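Local coordinates for hypothetical protein (Mesorhizobium loti, PDB 2O2X) that removes the C-7 phosphate from D-glycero-beta-D-manno-heptose 1,7-bisphosphate, a magnesium-dependent step in the biosynthesis of ADP-heptose, at residues R25-P28 / P29-A33; D204-A207 / A208-T211. All coordinates share one frame; numbering follows the deposited sequence. Where two conformers were deposited one is given.

Contact 1 (R25-P28 / P29-A33); sequences RVFP and PHLPA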
ATOM      1  N   ARG A  25      -9.711  13.963  -4.627  1.00 24.92           N
ATOM      2  CA  ARG A  25     -10.236  13.397  -5.857  1.00 25.08           C
ATOM      3  C   ARG A  25     -11.479  12.599  -5.529  1.00 25.08           C
ATOM      4  O   ARG A  25     -11.596  12.046  -4.455  1.00 24.81           O
ATOM      5  CB  ARG A  25      -9.202  12.552  -6.561  1.00 23.40           C
ATOM      6  CG  ARG A  25      -8.100  13.372  -7.152  1.00 22.84           C
ATOM      7  CD  ARG A  25      -6.856  12.569  -7.421  1.00 18.39           C
ATOM      8  NE  ARG A  25      -6.108  12.234  -6.188  1.00 16.06           N
ATOM      9  CZ  ARG A  25      -5.320  13.061  -5.512  1.00 17.30           C
ATOM     10  NH1 ARG A  25      -5.172  14.329  -5.879  1.00 18.04           N
ATOM     11  NH2 ARG A  25      -4.707  12.630  -4.413  1.00 13.08           N
ATOM     12  N   VAL A  26     -12.436  12.596  -6.446  1.00 25.50           N
ATOM     13  CA  VAL A  26     -13.688  11.898  -6.225  0.50 25.37           C
ATOM     14  C   VAL A  26     -13.649  10.600  -7.017  1.00 22.90           C
ATOM     15  O   VAL A  26     -13.260  10.574  -8.185  1.00 24.23           O
ATOM     16  CB  VAL A  26     -14.903  12.783  -6.614  0.50 25.75           C
ATOM     17  CG1 VAL A  26     -16.210  11.967  -6.671  0.50 25.56           C
ATOM     18  CG2 VAL A  26     -15.029  13.942  -5.622  0.50 26.49           C
ATOM     19  N   PHE A  27     -14.018   9.520  -6.352  1.00 20.76           N
ATOM     20  CA  PHE A  27     -14.063   8.231  -6.969  1.00 18.11           C
ATOM     21  C   PHE A  27     -15.484   7.731  -6.880  1.00 17.08           C
ATOM     22  O   PHE A  27     -16.033   7.635  -5.792  1.00 18.11           O
ATOM     23  CB  PHE A  27     -13.100   7.277  -6.252  1.00 17.61           C
ATOM     24  CG  PHE A  27     -11.672   7.676  -6.415  1.00 15.65           C
ATOM     25  CD1 PHE A  27     -10.997   7.448  -7.609  1.00 13.24           C
ATOM     26  CD2 PHE A  27     -11.019   8.355  -5.407  1.00 13.13           C
ATOM     27  CE1 PHE A  27      -9.690   7.866  -7.759  1.00 12.34           C
ATOM     28  CE2 PHE A  27      -9.716   8.782  -5.558  1.00 12.94           C
ATOM     29  CZ  PHE A  27      -9.048   8.542  -6.741  1.00 13.33           C
ATOM     30  N   PRO A  28     -16.075   7.389  -8.029  1.00 15.87           N
ATOM     31  CA  PRO A  28     -17.360   6.712  -7.975  1.00 15.45           C
ATOM     32  C   PRO A  28     -17.221   5.358  -7.304  1.00 17.00           C
ATOM     33  O   PRO A  28     -16.121   4.814  -7.203  1.00 16.83           O
ATOM     34  CB  PRO A  28     -17.757   6.553  -9.454  1.00 17.44           C
ATOM     35  CG  PRO A  28     -16.498   6.665 -10.189  1.00 17.89           C
ATOM     36  CD  PRO A  28     -15.580   7.540  -9.410  1.00 14.64           C
ATOM     37  N   PRO A  29     -18.334   4.781  -6.862  1.00 16.68           N
ATOM     38  CA  PRO A  29     -18.248   3.495  -6.198  1.00 16.63           C
ATOM     39  C   PRO A  29     -17.962   2.331  -7.122  1.00 15.42           C
ATOM     40  O   PRO A  29     -18.124   2.434  -8.333  1.00 17.85           O
ATOM     41  CB  PRO A  29     -19.620   3.350  -5.545  1.00 15.57           C
ATOM     42  CG  PRO A  29     -20.520   4.105  -6.437  1.00 19.57           C
ATOM     43  CD  PRO A  29     -19.721   5.275  -6.953  1.00 18.02           C
ATOM     44  N   HIS A  30     -17.485   1.245  -6.529  1.00 14.25           N
ATOM     45  CA  HIS A  30     -17.239  -0.047  -7.195  1.00 17.01           C
ATOM     46  C   HIS A  30     -16.088  -0.007  -8.203  1.00 15.49           C
ATOM     47  O   HIS A  30     -16.094  -0.735  -9.200  1.00 18.73           O
ATOM     48  CB  HIS A  30     -18.520  -0.632  -7.818  1.00 22.39           C
ATOM     49  CG  HIS A  30     -18.547  -2.135  -7.840  1.00 27.98           C
ATOM     50  ND1 HIS A  30     -18.539  -2.897  -6.690  1.00 35.15           N
ATOM     51  CD2 HIS A  30     -18.594  -3.012  -8.871  1.00 35.29           C
ATOM     52  CE1 HIS A  30     -18.574  -4.178  -7.012  1.00 37.56           C
ATOM     53  NE2 HIS A  30     -18.613  -4.275  -8.329  1.00 34.61           N
ATOM     54  N   LEU A  31     -15.096   0.837  -7.924  1.00 16.48           N
ATOM     55  CA  LEU A  31     -13.851   0.851  -8.693  1.00 15.00           C
ATOM     56  C   LEU A  31     -12.873  -0.140  -8.058  1.00 13.43           C
ATOM     57  O   LEU A  31     -12.834  -0.279  -6.825  1.00 12.88           O
ATOM     58  CB  LEU A  31     -13.195   2.221  -8.688  1.00 15.66           C
ATOM     59  CG  LEU A  31     -13.862   3.313  -9.515  1.00 17.46           C
ATOM     60  CD1 LEU A  31     -13.136   4.627  -9.309  1.00 18.78           C
ATOM     61  CD2 LEU A  31     -13.870   2.885 -10.977  1.00 18.04           C
ATOM     62  N   PRO A  32     -12.024  -0.747  -8.886  1.00 13.34           N
ATOM     63  CA  PRO A  32     -10.850  -1.427  -8.342  1.00 13.40           C
ATOM     64  C   PRO A  32      -9.840  -0.411  -7.861  1.00 12.21           C
ATOM     65  O   PRO A  32      -9.880   0.741  -8.283  1.00 12.28           O
ATOM     66  CB  PRO A  32     -10.267  -2.171  -9.547  1.00 15.05           C
ATOM     67  CG  PRO A  32     -11.179  -1.931 -10.678  1.00 20.22           C
ATOM     68  CD  PRO A  32     -12.030  -0.769 -10.352  1.00 14.92           C
ATOM     69  N   ALA A  33      -8.969  -0.845  -6.956  1.00 10.55           N
ATOM     70  CA  ALA A  33      -7.890  -0.011  -6.442  1.00  9.85           C
ATOM     71  C   ALA A  33      -6.557  -0.640  -6.754  1.00  9.96           C
ATOM     72  O   ALA A  33      -6.455  -1.851  -6.983  1.00  9.64           O
ATOM     73  CB  ALA A  33      -8.012   0.149  -4.938  1.00 11.90           C
TER
HETATM   74  O   HOH W   1     -14.716   2.770  -5.838  1.00 14.51           O
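Leu-31 turns back toward Phe-27 and Pro-28, and a single methyl, CD1, does most of the apolar touching. This methyl meets the edge of the Phe-27 ring near its plane, with Leu-31 CD1 3.9 Å from Phe-27 CD1, and the two side chains run at about a right angle to each other. The same Leu-31 CD1 also lies 3.8 Å from Pro-28 CD, so one methyl touches both rings. The branch is brought there by a first torsion that sets Leu-31 CG anti to its own carbonyl carbon (chi1 -72°), which also places CG 3.6 Å from Pro-28 O. The trans peptide bond between the two prolines holds Pro-28 CB close to Pro-29 CD, at 3.4 Å.

The stretch is an extended, proline-rich surface loop that bends at His-30, whose backbone adopts a left-handed conformation. It leads from strand 17-21 into strand 34-36, a central strand of the HAD-like Rossmannoid sheet.

The polar link across the bend is made through water. One molecule is hydrogen-bonded to Pro-28 O at 2.8 Å and accepts the backbone N-H of Leu-31, with its oxygen 2.9 Å from Leu-31 N, thereby bridging residues three apart.

Neighbouring parts of the chain anchor both arms: Arg-25 forms a salt bridge with Asp-113 and a cation-pi contact with Phe-111, while the backbones of His-30 and Leu-31 are hydrogen-bonded to those of Ala-151 and Asp-153, respectively.

Contact 2 (D204-A207 / A208-T211); sequences DLLA and AIET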
ATOM      1  N   ASP A 204       3.872  -5.528 -17.530  1.00 10.27           N
ATOM      2  CA  ASP A 204       2.756  -6.422 -17.224  1.00 11.92           C
ATOM      3  C   ASP A 204       1.853  -5.750 -16.203  1.00 11.91           C
ATOM      4  O   ASP A 204       0.633  -5.785 -16.315  1.00 11.44           O
ATOM      5  CB  ASP A 204       3.219  -7.777 -16.663  1.00 13.14           C
ATOM      6  CG  ASP A 204       4.149  -8.545 -17.609  1.00 19.48           C
ATOM      7  OD1 ASP A 204       3.945  -8.480 -18.834  1.00 19.69           O
ATOM      8  OD2 ASP A 204       5.094  -9.199 -17.110  1.00 20.29           O
ATOM      9  N   LEU A 205       2.451  -5.192 -15.152  1.00 10.71           N
ATOM     10  CA  LEU A 205       1.660  -4.478 -14.163  1.00  9.35           C
ATOM     11  C   LEU A 205       0.893  -3.283 -14.746  1.00  8.53           C
ATOM     12  O   LEU A 205      -0.297  -3.110 -14.464  1.00  8.36           O
ATOM     13  CB  LEU A 205       2.555  -4.020 -12.994  1.00  9.56           C
ATOM     14  CG  LEU A 205       1.979  -3.033 -11.984  1.00  9.47           C
ATOM     15  CD1 LEU A 205       0.798  -3.681 -11.307  1.00  8.59           C
ATOM     16  CD2 LEU A 205       3.022  -2.598 -10.966  1.00 10.64           C
ATOM     17  N   LEU A 206       1.566  -2.469 -15.561  1.00  9.60           N
ATOM     18  CA  LEU A 206       0.933  -1.306 -16.170  1.00  9.95           C
ATOM     19  C   LEU A 206      -0.227  -1.736 -17.061  1.00 12.26           C
ATOM     20  O   LEU A 206      -1.271  -1.092 -17.040  1.00 12.33           O
ATOM     21  CB  LEU A 206       1.920  -0.402 -16.931  1.00 11.28           C
ATOM     22  CG  LEU A 206       3.097   0.134 -16.107  1.00 10.15           C
ATOM     23  CD1 LEU A 206       3.789   1.245 -16.865  1.00 11.69           C
ATOM     24  CD2 LEU A 206       2.666   0.647 -14.736  1.00  9.71           C
ATOM     25  N   ALA A 207      -0.063  -2.817 -17.818  1.00 11.18           N
ATOM     26  CA  ALA A 207      -1.164  -3.302 -18.647  1.00 13.61           C
ATOM     27  C   ALA A 207      -2.350  -3.681 -17.781  1.00 12.84           C
ATOM     28  O   ALA A 207      -3.519  -3.395 -18.109  1.00 13.44           O
ATOM     29  CB  ALA A 207      -0.723  -4.481 -19.481  1.00 13.93           C
ATOM     30  N   ALA A 208      -2.075  -4.316 -16.648  1.00 11.14           N
ATOM     31  CA  ALA A 208      -3.147  -4.740 -15.735  1.00 10.39           C
ATOM     32  C   ALA A 208      -3.909  -3.537 -15.138  1.00 12.35           C
ATOM     33  O   ALA A 208      -5.133  -3.584 -15.002  1.00 14.88           O
ATOM     34  CB  ALA A 208      -2.568  -5.616 -14.657  1.00 10.70           C
ATOM     35  N   ILE A 209      -3.190  -2.465 -14.816  1.00 11.84           N
ATOM     36  CA  ILE A 209      -3.798  -1.240 -14.281  1.00 12.27           C
ATOM     37  C   ILE A 209      -4.630  -0.573 -15.372  1.00 15.26           C
ATOM     38  O   ILE A 209      -5.768  -0.177 -15.129  1.00 15.98           O
ATOM     39  CB  ILE A 209      -2.733  -0.259 -13.786  1.00 11.28           C
ATOM     40  CG1 ILE A 209      -2.012  -0.834 -12.570  1.00 10.67           C
ATOM     41  CG2 ILE A 209      -3.369   1.081 -13.423  1.00 11.83           C
ATOM     42  CD1 ILE A 209      -0.738  -0.126 -12.197  1.00 12.48           C
ATOM     43  N   GLU A 210      -4.067  -0.478 -16.577  1.00 15.30           N
ATOM     44  CA  GLU A 210      -4.754   0.177 -17.702  1.00 18.32           C
ATOM     45  C   GLU A 210      -6.083  -0.491 -18.048  1.00 21.34           C
ATOM     46  O   GLU A 210      -7.055   0.201 -18.371  1.00 23.96           O
ATOM     47  CB  GLU A 210      -3.857   0.210 -18.945  1.00 17.90           C
ATOM     48  CG  GLU A 210      -2.656   1.167 -18.884  1.00 23.95           C
ATOM     49  CD  GLU A 210      -3.022   2.643 -19.052  1.00 34.36           C
ATOM     50  OE1 GLU A 210      -4.218   2.999 -18.952  1.00 40.11           O
ATOM     51  OE2 GLU A 210      -2.088   3.452 -19.279  1.00 34.56           O
ATOM     52  N   THR A 211      -6.148  -1.816 -17.958  1.00 22.21           N
ATOM     53  CA  THR A 211      -7.411  -2.511 -18.257  1.00 23.78           C
ATOM     54  C   THR A 211      -8.517  -2.072 -17.297  1.00 25.19           C
ATOM     55  O   THR A 211      -9.694  -2.064 -17.659  1.00 26.88           O
ATOM     56  CB  THR A 211      -7.302  -4.046 -18.208  1.00 26.90           C
ATOM     57  OG1 THR A 211      -7.010  -4.475 -16.878  1.00 32.89           O
ATOM     58  CG2 THR A 211      -6.244  -4.547 -19.141  1.00 26.28           C
TER
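Glu-210 N donates to Leu-206 O over 2.9 Å, with an N-H...O angle of 164° that makes this the straightest of four successive i to i+4 backbone bonds. The others run from Ile-209 N to Leu-205 O at 3.0 Å, from Ala-208 N to Asp-204 O and from Thr-211 N to Ala-207 O; for Ile-209 the donor lies in the carbonyl plane. A side chain joins this network at Thr-211, where OG1 donates to Ala-208 O at 2.8 Å, approaching from outside the carbonyl plane. With chi1 at 65°, the hydroxyl sits between the backbone N and the carbonyl carbon and faces back along the helix, while the CG2 methyl lies 3.1 Å from Ala-207 O.

On the buried side, Leu-205 and Ile-209 cross obliquely, one turn apart. Ile-209 CD1 lies against the branch of Leu-205, 4.0 Å from both its CG and its CD1, and the Leu-205 branch gets there because CG is anti to the backbone N (chi1 169°). Ile-209 CG1 also rests 3.4 Å from Leu-205 O. Leu-206 CD2 comes up more loosely on the same Ile-209 CD1, at 4.3 Å. Cutting Ile-209 back to an alanine removes CG2 and the CG1-CD1 arm, which would probably leave a gap beside the Leu-205 branch and where the side chain meets Leu-158.

Leu-205 and Ile-209 also reach helix 62-71, at Ala-64 and Thr-67 respectively, while Leu-205 and Ala-208 both touch Trp-179 of strand 177-181. This is an amphipathic helix packed on the parallel core of the mixed sheet, its other side turned to solvent, as in the alpha/beta Rossmannoid fold of HAD-like phosphatases.

In the fold
Contact 1 precedes contact 2 along the chain without touching it: their centres are about 17 Å apart, their nearest atoms about 7 Å. The central sheet connects them. The loop of contact 1 runs into strand 34-36, and at Ala-33 it is hydrogen-bonded through the backbone to Leu-158; contact 2 lies on helix 199-211, whose Ala-208 and Ile-209 side chains touch that same Leu-158. Strand 158-161 is the sheet neighbour of 34-36 and packs against the helix. Both strands lead to the site, at Asp-37, by similarity the nucleophile, and Asp-162, by similarity a magnesium ligand. Contact 1 lies away from it, and the Leu-205 side chain is about 11 Å from that of Asp-37, so neither contact forms it.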